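Local coordinates for protein glycoside hydrolase family 43 (Halothermothrix orenii, PDB 4QQS) that hydrolyses glycosidic bonds on a five-bladed beta-propeller scaffold, has alpha-L-arabinofuranosidase activity and probably acts in xylan degradation, at residues A[222-227]-A[296-301]; A[208-213]-A[234-239]; A[183-188]-A[192-197]. All coordinates share one frame; numbering follows the deposited sequence.

How the interactions relate
The Y210-K236 half of interaction 2 shares a polar network with interaction 3, their centres about 9 Å apart: Y210 OH meets E185 OE2 at 2.8 Å, and K236 NZ meets N194 OD1 at 2.8 Å. Interaction 3 includes E195, the predicted proton donor, and the side chains of Y210 and E195 are about 7 Å apart. Interaction 1 lies farther out, with its centre about 8 Å from that of interaction 2. Strand 221-227 connects the two, since A225 O meets M208 N at 2.9 Å and V226 N meets I235 O at 2.9 Å. Segments 208-213 and 192-197 lie on neighbouring strands of one sheet, whereas 296-301 belongs to another.

Interaction 1 (A[222-227]-A[296-301]); sequences IGYAVA and DGILKV
Two sheets of the five-bladed propeller meet where Y224, on strand 221-227, lays its ring against L299, on strand 298-302. CB of L299 sits over one face of the ring, 3.8 Å from its centroid and 19° off the normal, a CH-pi contact. It is shifted toward the rim and comes nearest to CE2 of Y224, at 3.6 Å. The CB bond of Y224 already points at 296-301, and with CG between the backbone N and the carbonyl carbon (chi1 76°) the ring presents a face to L299 CB and its OH to the backbone of 298-299. At its end, OH accepts the N-H of L299 over 3.1 Å in a nearly straight bond, 162° at the hydrogen. The hydroxyl thus ties a side chain of one blade to the main chain of the next. I298 adds CG2, 3.7 Å from Y224 OH, although its CB bond points away from strand 221-227.

In the propeller, 298-302 is an outermost strand of its four-stranded sheet. It joins strand 285-295 through a tight hairpin turn at D296 and G297, both of which have positive phi. A water at the edge of the Y224 ring, in its plane, links this turn to the phenol: it lies a short 2.5 Å from Y224 OH and donates to G297 O over 2.8 Å. On the side of the ring away from L299, the ring of Y237 meets that of Y224 nearly parallel. L299 itself also touches M209 of strand 205-212, besides L292 and F294 in its own sheet.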
loop_
_atom_site.group_PDB
_atom_site.type_symbol
_atom_site.label_atom_id
_atom_site.label_comp_id
_atom_site.label_asym_id
_atom_site.label_seq_id
_atom_site.Cartn_x
_atom_site.Cartn_y
_atom_site.Cartn_z
ATOM N N ILE A 222 8.304 1.281 8.300
ATOM C CA ILE A 222 8.440 0.484 7.090
ATOM C C ILE A 222 9.747 -0.283 7.084
ATOM O O ILE A 222 10.819 0.285 7.338
ATOM C CB ILE A 222 8.367 1.395 5.843
ATOM C CG1 ILE A 222 6.978 2.034 5.771
ATOM C CG2 ILE A 222 8.696 0.623 4.574
ATOM C CD1 ILE A 222 6.872 3.197 4.815
ATOM N N GLY A 223 9.645 -1.577 6.777
ATOM C CA GLY A 223 10.792 -2.428 6.550
ATOM C C GLY A 223 10.690 -3.085 5.189
ATOM O O GLY A 223 9.732 -2.863 4.448
ATOM N N TYR A 224 11.656 -3.948 4.876
ATOM C CA TYR A 224 11.519 -4.783 3.692
ATOM C C TYR A 224 12.060 -6.182 3.906
ATOM O O TYR A 224 12.808 -6.452 4.858
ATOM C CB TYR A 224 12.151 -4.140 2.443
ATOM C CG TYR A 224 13.660 -4.180 2.372
ATOM C CD1 TYR A 224 14.322 -5.173 1.680
ATOM C CD2 TYR A 224 14.421 -3.203 2.992
ATOM C CE1 TYR A 224 15.701 -5.184 1.595
ATOM C CE2 TYR A 224 15.796 -3.202 2.905
ATOM C CZ TYR A 224 16.430 -4.200 2.216
ATOM O OH TYR A 224 17.800 -4.169 2.115
ATOM N N ALA A 225 11.678 -7.047 2.973
ATOM C CA ALA A 225 12.191 -8.394 2.856
ATOM C C ALA A 225 12.594 -8.634 1.416
ATOM O O ALA A 225 12.121 -7.946 0.513
ATOM C CB ALA A 225 11.146 -9.415 3.289
ATOM N N VAL A 226 13.465 -9.620 1.215
ATOM C CA VAL A 226 13.994 -9.936 -0.103
ATOM C C VAL A 226 13.753 -11.403 -0.418
ATOM O O VAL A 226 13.856 -12.269 0.460
ATOM C CB VAL A 226 15.492 -9.577 -0.240
ATOM C CG1 VAL A 226 16.362 -10.407 0.666
ATOM C CG2 VAL A 226 15.973 -9.700 -1.677
ATOM N N ALA A 227 13.474 -11.673 -1.693
ATOM C CA ALA A 227 13.265 -13.029 -2.183
ATOM C C ALA A 227 13.884 -13.212 -3.545
ATOM O O ALA A 227 14.039 -12.262 -4.306
ATOM C CB ALA A 227 11.781 -13.347 -2.262
ATOM N N ASP A 296 24.759 -1.094 -2.342
ATOM C CA ASP A 296 25.300 -2.348 -1.823
ATOM C C ASP A 296 24.220 -3.415 -1.585
ATOM O O ASP A 296 24.313 -4.207 -0.644
ATOM C CB ASP A 296 26.081 -2.109 -0.522
ATOM C CG ASP A 296 27.242 -1.157 -0.704
ATOM O OD1 ASP A 296 28.032 -1.340 -1.654
ATOM O OD2 ASP A 296 27.360 -0.219 0.113
ATOM N N GLY A 297 23.191 -3.441 -2.428
ATOM C CA GLY A 297 22.138 -4.442 -2.312
ATOM C C GLY A 297 21.139 -4.169 -1.198
ATOM O O GLY A 297 20.319 -5.020 -0.863
ATOM N N ILE A 298 21.246 -2.999 -0.596
ATOM C CA ILE A 298 20.365 -2.591 0.481
ATOM C C ILE A 298 19.413 -1.536 -0.072
ATOM O O ILE A 298 19.838 -0.625 -0.775
ATOM C CB ILE A 298 21.185 -2.030 1.667
ATOM C CG1 ILE A 298 22.125 -3.099 2.221
ATOM C CG2 ILE A 298 20.271 -1.478 2.746
ATOM C CD1 ILE A 298 23.092 -2.584 3.249
ATOM N N LEU A 299 18.129 -1.691 0.233
ATOM C CA LEU A 299 17.125 -0.707 -0.101
ATOM C C LEU A 299 17.104 0.387 0.970
ATOM O O LEU A 299 17.006 0.083 2.163
ATOM C CB LEU A 299 15.774 -1.405 -0.230
ATOM C CG LEU A 299 14.592 -0.542 -0.641
ATOM C CD1 LEU A 299 14.842 0.154 -1.975
ATOM C CD2 LEU A 299 13.322 -1.405 -0.706
ATOM N N LYS A 300 17.224 1.644 0.540
ATOM C CA LYS A 300 17.380 2.791 1.433
ATOM C C LYS A 300 16.421 3.910 1.056
ATOM O O LYS A 300 16.043 4.060 -0.108
ATOM C CB LYS A 300 18.821 3.324 1.375
ATOM C CG LYS A 300 19.868 2.277 1.681
ATOM C CD LYS A 300 21.270 2.884 1.769
ATOM C CE LYS A 300 22.322 1.838 2.103
ATOM N NZ LYS A 300 23.659 2.453 2.326
ATOM N N VAL A 301 16.049 4.699 2.057
ATOM C CA VAL A 301 15.269 5.909 1.853
ATOM C C VAL A 301 16.061 7.094 2.376
ATOM O O VAL A 301 16.602 7.046 3.482
ATOM C CB VAL A 301 13.910 5.859 2.595
ATOM C CG1 VAL A 301 13.124 7.142 2.339
ATOM C CG2 VAL A 301 13.113 4.659 2.160
HETATM O O HOH W 1 19.063 -6.149 1.327
#

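Interaction 2 (A[208-213]-A[234-239])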
loop_
_atom_site.group_PDB
_atom_site.type_symbol
_atom_site.label_atom_id
_atom_site.label_comp_id
_atom_site.label_asym_id
_atom_site.label_seq_id
_atom_site.Cartn_x
_atom_site.Cartn_y
_atom_site.Cartn_z
ATOM N N MET A 208 10.032 -6.694 -0.979
ATOM C CA MET A 208 8.705 -6.408 -0.453
ATOM C C MET A 208 8.857 -5.415 0.682
ATOM O O MET A 208 9.396 -5.744 1.739
ATOM C CB MET A 208 8.051 -7.671 0.114
ATOM C CG MET A 208 6.633 -7.399 0.645
ATOM S SD MET A 208 5.995 -8.667 1.717
ATOM C CE MET A 208 6.008 -10.019 0.551
ATOM N N MET A 209 8.401 -4.198 0.450
ATOM C CA MET A 209 8.259 -3.217 1.505
ATOM C C MET A 209 6.963 -3.520 2.263
ATOM O O MET A 209 5.989 -3.994 1.672
ATOM C CB MET A 209 8.240 -1.819 0.892
ATOM C CG MET A 209 9.526 -1.511 0.174
ATOM S SD MET A 209 9.524 0.003 -0.775
ATOM C CE MET A 209 9.799 1.143 0.586
ATOM N N TYR A 210 6.946 -3.227 3.559
ATOM C CA TYR A 210 5.770 -3.516 4.374
ATOM C C TYR A 210 5.865 -2.651 5.623
ATOM O O TYR A 210 6.921 -2.096 5.935
ATOM C CB TYR A 210 5.681 -5.016 4.740
ATOM C CG TYR A 210 6.785 -5.443 5.669
ATOM C CD1 TYR A 210 8.028 -5.828 5.196
ATOM C CD2 TYR A 210 6.602 -5.417 7.046
ATOM C CE1 TYR A 210 9.045 -6.167 6.064
ATOM C CE2 TYR A 210 7.620 -5.750 7.913
ATOM C CZ TYR A 210 8.840 -6.135 7.421
ATOM O OH TYR A 210 9.883 -6.500 8.248
ATOM N N SER A 211 4.753 -2.571 6.346
ATOM C CA SER A 211 4.679 -1.798 7.574
ATOM C C SER A 211 4.417 -2.688 8.778
ATOM O O SER A 211 3.766 -3.740 8.668
ATOM C CB SER A 211 3.565 -0.760 7.463
ATOM O OG SER A 211 3.835 0.149 6.403
ATOM N N ALA A 212 4.921 -2.267 9.933
ATOM C CA ALA A 212 4.709 -2.999 11.175
ATOM C C ALA A 212 4.443 -2.020 12.312
ATOM O O ALA A 212 4.655 -0.814 12.168
ATOM C CB ALA A 212 5.921 -3.883 11.507
ATOM N N ASN A 213 4.039 -2.585 13.453
ATOM C CA ASN A 213 3.525 -1.851 14.604
ATOM C C ASN A 213 2.147 -1.279 14.309
ATOM O O ASN A 213 1.598 -1.513 13.231
ATOM C CB ASN A 213 4.541 -0.833 15.130
ATOM C CG ASN A 213 5.840 -1.509 15.506
ATOM O OD1 ASN A 213 5.864 -2.350 16.408
ATOM N ND2 ASN A 213 6.905 -1.215 14.789
ATOM N N TRP A 234 10.859 -15.321 1.759
ATOM C CA TRP A 234 11.072 -13.908 1.989
ATOM C C TRP A 234 11.876 -13.705 3.259
ATOM O O TRP A 234 11.438 -14.113 4.333
ATOM C CB TRP A 234 9.713 -13.212 2.109
ATOM C CG TRP A 234 9.020 -13.063 0.780
ATOM C CD1 TRP A 234 8.065 -13.874 0.217
ATOM C CD2 TRP A 234 9.268 -12.025 -0.165
ATOM N NE1 TRP A 234 7.715 -13.385 -1.023
ATOM C CE2 TRP A 234 8.445 -12.253 -1.281
ATOM C CE3 TRP A 234 10.144 -10.941 -0.184
ATOM C CZ2 TRP A 234 8.450 -11.401 -2.386
ATOM C CZ3 TRP A 234 10.160 -10.108 -1.288
ATOM C CH2 TRP A 234 9.312 -10.331 -2.360
ATOM N N ILE A 235 13.053 -13.084 3.126
ATOM C CA ILE A 235 13.996 -12.914 4.228
ATOM C C ILE A 235 14.105 -11.426 4.548
ATOM O O ILE A 235 14.477 -10.615 3.695
ATOM C CB ILE A 235 15.383 -13.485 3.889
ATOM C CG1 ILE A 235 15.299 -14.974 3.487
ATOM C CG2 ILE A 235 16.325 -13.274 5.060
ATOM C CD1 ILE A 235 14.709 -15.902 4.540
ATOM N N LYS A 236 13.760 -11.060 5.774
ATOM C CA LYS A 236 13.737 -9.655 6.161
ATOM C C LYS A 236 15.137 -9.063 6.238
ATOM O O LYS A 236 16.102 -9.711 6.633
ATOM C CB LYS A 236 13.011 -9.476 7.489
ATOM C CG LYS A 236 11.526 -9.616 7.329
ATOM C CD LYS A 236 10.764 -9.675 8.635
ATOM C CE LYS A 236 9.271 -9.768 8.369
ATOM N NZ LYS A 236 8.485 -9.874 9.594
ATOM N N TYR A 237 15.229 -7.794 5.871
ATOM C CA TYR A 237 16.457 -7.021 6.016
ATOM C C TYR A 237 16.811 -6.865 7.496
ATOM O O TYR A 237 16.001 -6.404 8.312
ATOM C CB TYR A 237 16.271 -5.651 5.352
ATOM C CG TYR A 237 17.433 -4.710 5.553
ATOM C CD1 TYR A 237 18.733 -5.115 5.311
ATOM C CD2 TYR A 237 17.221 -3.411 5.994
ATOM C CE1 TYR A 237 19.797 -4.257 5.513
ATOM C CE2 TYR A 237 18.284 -2.530 6.180
ATOM C CZ TYR A 237 19.571 -2.961 5.937
ATOM O OH TYR A 237 20.637 -2.118 6.135
ATOM N N SER A 238 18.046 -7.198 7.843
ATOM C CA SER A 238 18.472 -7.149 9.231
ATOM C C SER A 238 18.450 -5.739 9.814
ATOM O O SER A 238 18.305 -5.565 11.026
ATOM C CB SER A 238 19.873 -7.721 9.354
ATOM O OG SER A 238 20.804 -6.862 8.708
ATOM N N GLY A 239 18.592 -4.729 8.953
ATOM C CA GLY A 239 18.633 -3.343 9.376
ATOM C C GLY A 239 17.295 -2.631 9.387
ATOM O O GLY A 239 17.261 -1.412 9.500
#
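M208 runs across one face of the W234 indole, the two side chains crossing at about a right angle. Its CB lies over the benzo end, 3.5 Å from CZ3 of W234, while the terminal methyl reaches the pyrrole end: CE is 3.9 Å from the centroid of the five-membered ring and 16° off its normal. The bend at chi3 (-62°) turns that methyl back onto the indole. SD stands above the six-membered ring of W234 at a longer 5.1 Å, a Met-aromatic contact. This pairing is mainly dispersive, with no hydrogen bond across it.

Farther along, the phenol end of Y210 meets the aliphatic part of K236. OH of Y210 is 3.3 Å from CD of K236 and equally close to CE, and the lysine chain crosses the tyrosine at roughly a right angle. Strands 205-212 and 235-236 are not neighbours: strand 221-227 lies between them in the blade, pairing with both, and the side chains bridge over it. W234 also touches A225 and A227 of that middle strand.

Both polar ends find partners beyond the contact: Y210 OH bonds to E185, and K236 NZ reaches E185, N194, Q179 O and S181 OG. The lysine thus packs its methylenes against the phenol while several oxygens hold its ammonium, which probably stays charged.

Interaction 3 (A[183-188]-A[192-197]); sequences DWEGIN and QWNEGP
OE2 of E185 is gripped by two donors, ND2 of N194 at 3.0 Å and the hydroxyl of Y210. The amide comes from above the carboxylate plane, 70° out of it, and the bond is bent, 142° at the hydrogen. With CG anti to the carbonyl carbon (chi1 -77°), the N194 amide leans toward the loop. Its other N-H turns back to its own strand and bonds W193 O at 3.0 Å, so both hydrogens of ND2 are used; OD1 accepts from K236 NZ. With the amide cut back to an alanine, E185 OE2 would probably lose one of its two donors and K236 NZ one of its acceptors.

Residues 185-188 run nearly antiparallel to 192-194, and a water bridges the two backbones, donating to E185 O over 2.7 Å and accepting from W193 N at 2.9 Å. Nearer the connection, Q192 stretches out along the loop backbone. Its CG lies 3.4 Å from G186 O, and OE1 rests 3.9 Å from CG2 of I187. NE2 donates only weakly to I187 O, at 3.1 Å; its stronger acceptor is D189 O.

The same strand continues directly into E195, the predicted proton donor, whose OE2 bonds Y220 OH. Next along, the backbone N of G196 bonds D126, predicted to be important for catalysis.

Besides its two donors on OE2, E185 has OE1 held by the backbone N atoms of S181 and Q182 and by the same lysine. Such a surround would probably keep this buried carboxylate ionised and fix its rotation, with N194 touching both the acid and the lysine.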
loop_
_atom_site.group_PDB
_atom_site.type_symbol
_atom_site.label_atom_id
_atom_site.label_comp_id
_atom_site.label_asym_id
_atom_site.label_seq_id
_atom_site.Cartn_x
_atom_site.Cartn_y
_atom_site.Cartn_z
ATOM N N ASP A 183 12.603 -7.910 16.191
ATOM C CA ASP A 183 12.387 -7.147 17.411
ATOM C C ASP A 183 11.689 -5.814 17.170
ATOM O O ASP A 183 10.853 -5.424 17.973
ATOM C CB ASP A 183 13.702 -6.921 18.162
ATOM C CG ASP A 183 14.229 -8.171 18.750
ATOM O OD1 ASP A 183 13.741 -8.535 19.838
ATOM O OD2 ASP A 183 15.104 -8.791 18.106
ATOM N N TRP A 184 12.033 -5.112 16.090
ATOM C CA TRP A 184 11.443 -3.789 15.847
ATOM C C TRP A 184 9.936 -3.845 15.568
ATOM O O TRP A 184 9.290 -2.804 15.578
ATOM C CB TRP A 184 12.158 -3.048 14.690
ATOM C CG TRP A 184 11.795 -3.556 13.340
ATOM C CD1 TRP A 184 12.324 -4.658 12.718
ATOM C CD2 TRP A 184 10.807 -3.037 12.435
ATOM N NE1 TRP A 184 11.733 -4.854 11.499
ATOM C CE2 TRP A 184 10.798 -3.879 11.299
ATOM C CE3 TRP A 184 9.920 -1.959 12.470
ATOM C CZ2 TRP A 184 9.972 -3.646 10.206
ATOM C CZ3 TRP A 184 9.088 -1.759 11.386
ATOM C CH2 TRP A 184 9.124 -2.589 10.273
ATOM N N GLU A 185 9.403 -5.045 15.326
ATOM C CA GLU A 185 8.013 -5.232 14.899
ATOM C C GLU A 185 7.056 -5.520 16.045
ATOM O O GLU A 185 5.954 -6.006 15.812
ATOM C CB GLU A 185 7.920 -6.382 13.898
ATOM C CG GLU A 185 8.792 -6.156 12.697
ATOM C CD GLU A 185 8.768 -7.304 11.712
ATOM O OE1 GLU A 185 9.040 -8.478 12.042
ATOM O OE2 GLU A 185 8.450 -7.047 10.551
ATOM N N GLY A 186 7.453 -5.241 17.278
ATOM C CA GLY A 186 6.523 -5.341 18.392
ATOM C C GLY A 186 6.118 -6.759 18.725
ATOM O O GLY A 186 4.953 -7.038 19.020
ATOM N N ILE A 187 7.096 -7.649 18.720
ATOM C CA ILE A 187 6.828 -9.068 18.862
ATOM C C ILE A 187 6.535 -9.513 20.295
ATOM O O ILE A 187 6.286 -10.694 20.516
ATOM C CB ILE A 187 7.964 -9.907 18.253
ATOM C CG1 ILE A 187 9.328 -9.494 18.838
ATOM C CG2 ILE A 187 7.926 -9.779 16.737
ATOM C CD1 ILE A 187 10.471 -10.418 18.504
ATOM N N ASN A 188 6.530 -8.583 21.254
ATOM C CA ASN A 188 6.076 -8.876 22.619
ATOM C C ASN A 188 4.702 -8.276 22.936
ATOM O O ASN A 188 4.257 -8.315 24.086
ATOM C CB ASN A 188 7.103 -8.392 23.646
ATOM C CG ASN A 188 8.431 -9.106 23.512
ATOM O OD1 ASN A 188 8.478 -10.321 23.329
ATOM N ND2 ASN A 188 9.516 -8.352 23.582
ATOM N N GLN A 192 -0.092 -7.652 16.768
ATOM C CA GLN A 192 1.133 -7.511 15.975
ATOM C C GLN A 192 0.783 -7.452 14.503
ATOM O O GLN A 192 -0.126 -8.152 14.043
ATOM C CB GLN A 192 2.077 -8.691 16.221
ATOM C CG GLN A 192 2.470 -8.861 17.679
ATOM C CD GLN A 192 3.412 -10.001 17.911
ATOM O OE1 GLN A 192 4.071 -10.474 16.988
ATOM N NE2 GLN A 192 3.520 -10.420 19.168
ATOM N N TRP A 193 1.505 -6.622 13.757
ATOM C CA TRP A 193 1.201 -6.396 12.354
ATOM C C TRP A 193 2.393 -6.484 11.421
ATOM O O TRP A 193 3.428 -5.865 11.667
ATOM C CB TRP A 193 0.637 -4.984 12.143
ATOM C CG TRP A 193 -0.621 -4.662 12.855
ATOM C CD1 TRP A 193 -1.878 -4.708 12.363
ATOM C CD2 TRP A 193 -0.732 -4.182 14.212
ATOM N NE1 TRP A 193 -2.766 -4.280 13.322
ATOM C CE2 TRP A 193 -2.086 -3.963 14.470
ATOM C CE3 TRP A 193 0.203 -3.912 15.225
ATOM C CZ2 TRP A 193 -2.541 -3.502 15.711
ATOM C CZ3 TRP A 193 -0.240 -3.448 16.439
ATOM C CH2 TRP A 193 -1.599 -3.258 16.675
ATOM N N ASN A 194 2.196 -7.200 10.314
ATOM C CA ASN A 194 2.899 -6.919 9.064
ATOM C C ASN A 194 1.792 -6.657 8.046
ATOM O O ASN A 194 0.933 -7.527 7.821
ATOM C CB ASN A 194 3.752 -8.089 8.554
ATOM C CG ASN A 194 5.093 -8.303 9.268
ATOM O OD1 ASN A 194 5.786 -9.260 8.930
ATOM N ND2 ASN A 194 5.471 -7.449 10.214
ATOM N N GLU A 195 1.798 -5.471 7.445
ATOM C CA GLU A 195 0.724 -5.116 6.529
ATOM C C GLU A 195 1.252 -4.201 5.436
ATOM O O GLU A 195 2.436 -3.907 5.365
ATOM C CB GLU A 195 -0.484 -4.539 7.282
ATOM C CG GLU A 195 -0.190 -3.228 7.976
ATOM C CD GLU A 195 -1.352 -2.689 8.824
ATOM O OE1 GLU A 195 -2.413 -3.336 8.924
ATOM O OE2 GLU A 195 -1.201 -1.584 9.389
ATOM N N GLY A 196 0.373 -3.795 4.538
ATOM C CA GLY A 196 0.785 -2.898 3.478
ATOM C C GLY A 196 1.930 -3.346 2.584
ATOM O O GLY A 196 2.835 -2.557 2.299
ATOM N N PRO A 197 1.892 -4.577 2.063
ATOM C CA PRO A 197 2.961 -4.998 1.145
ATOM C C PRO A 197 3.004 -4.184 -0.146
ATOM O O PRO A 197 1.956 -3.828 -0.693
ATOM C CB PRO A 197 2.604 -6.456 0.832
ATOM C CG PRO A 197 1.116 -6.532 1.047
ATOM C CD PRO A 197 0.857 -5.614 2.226
HETATM O O HOH W 2 3.485 -5.088 15.141
#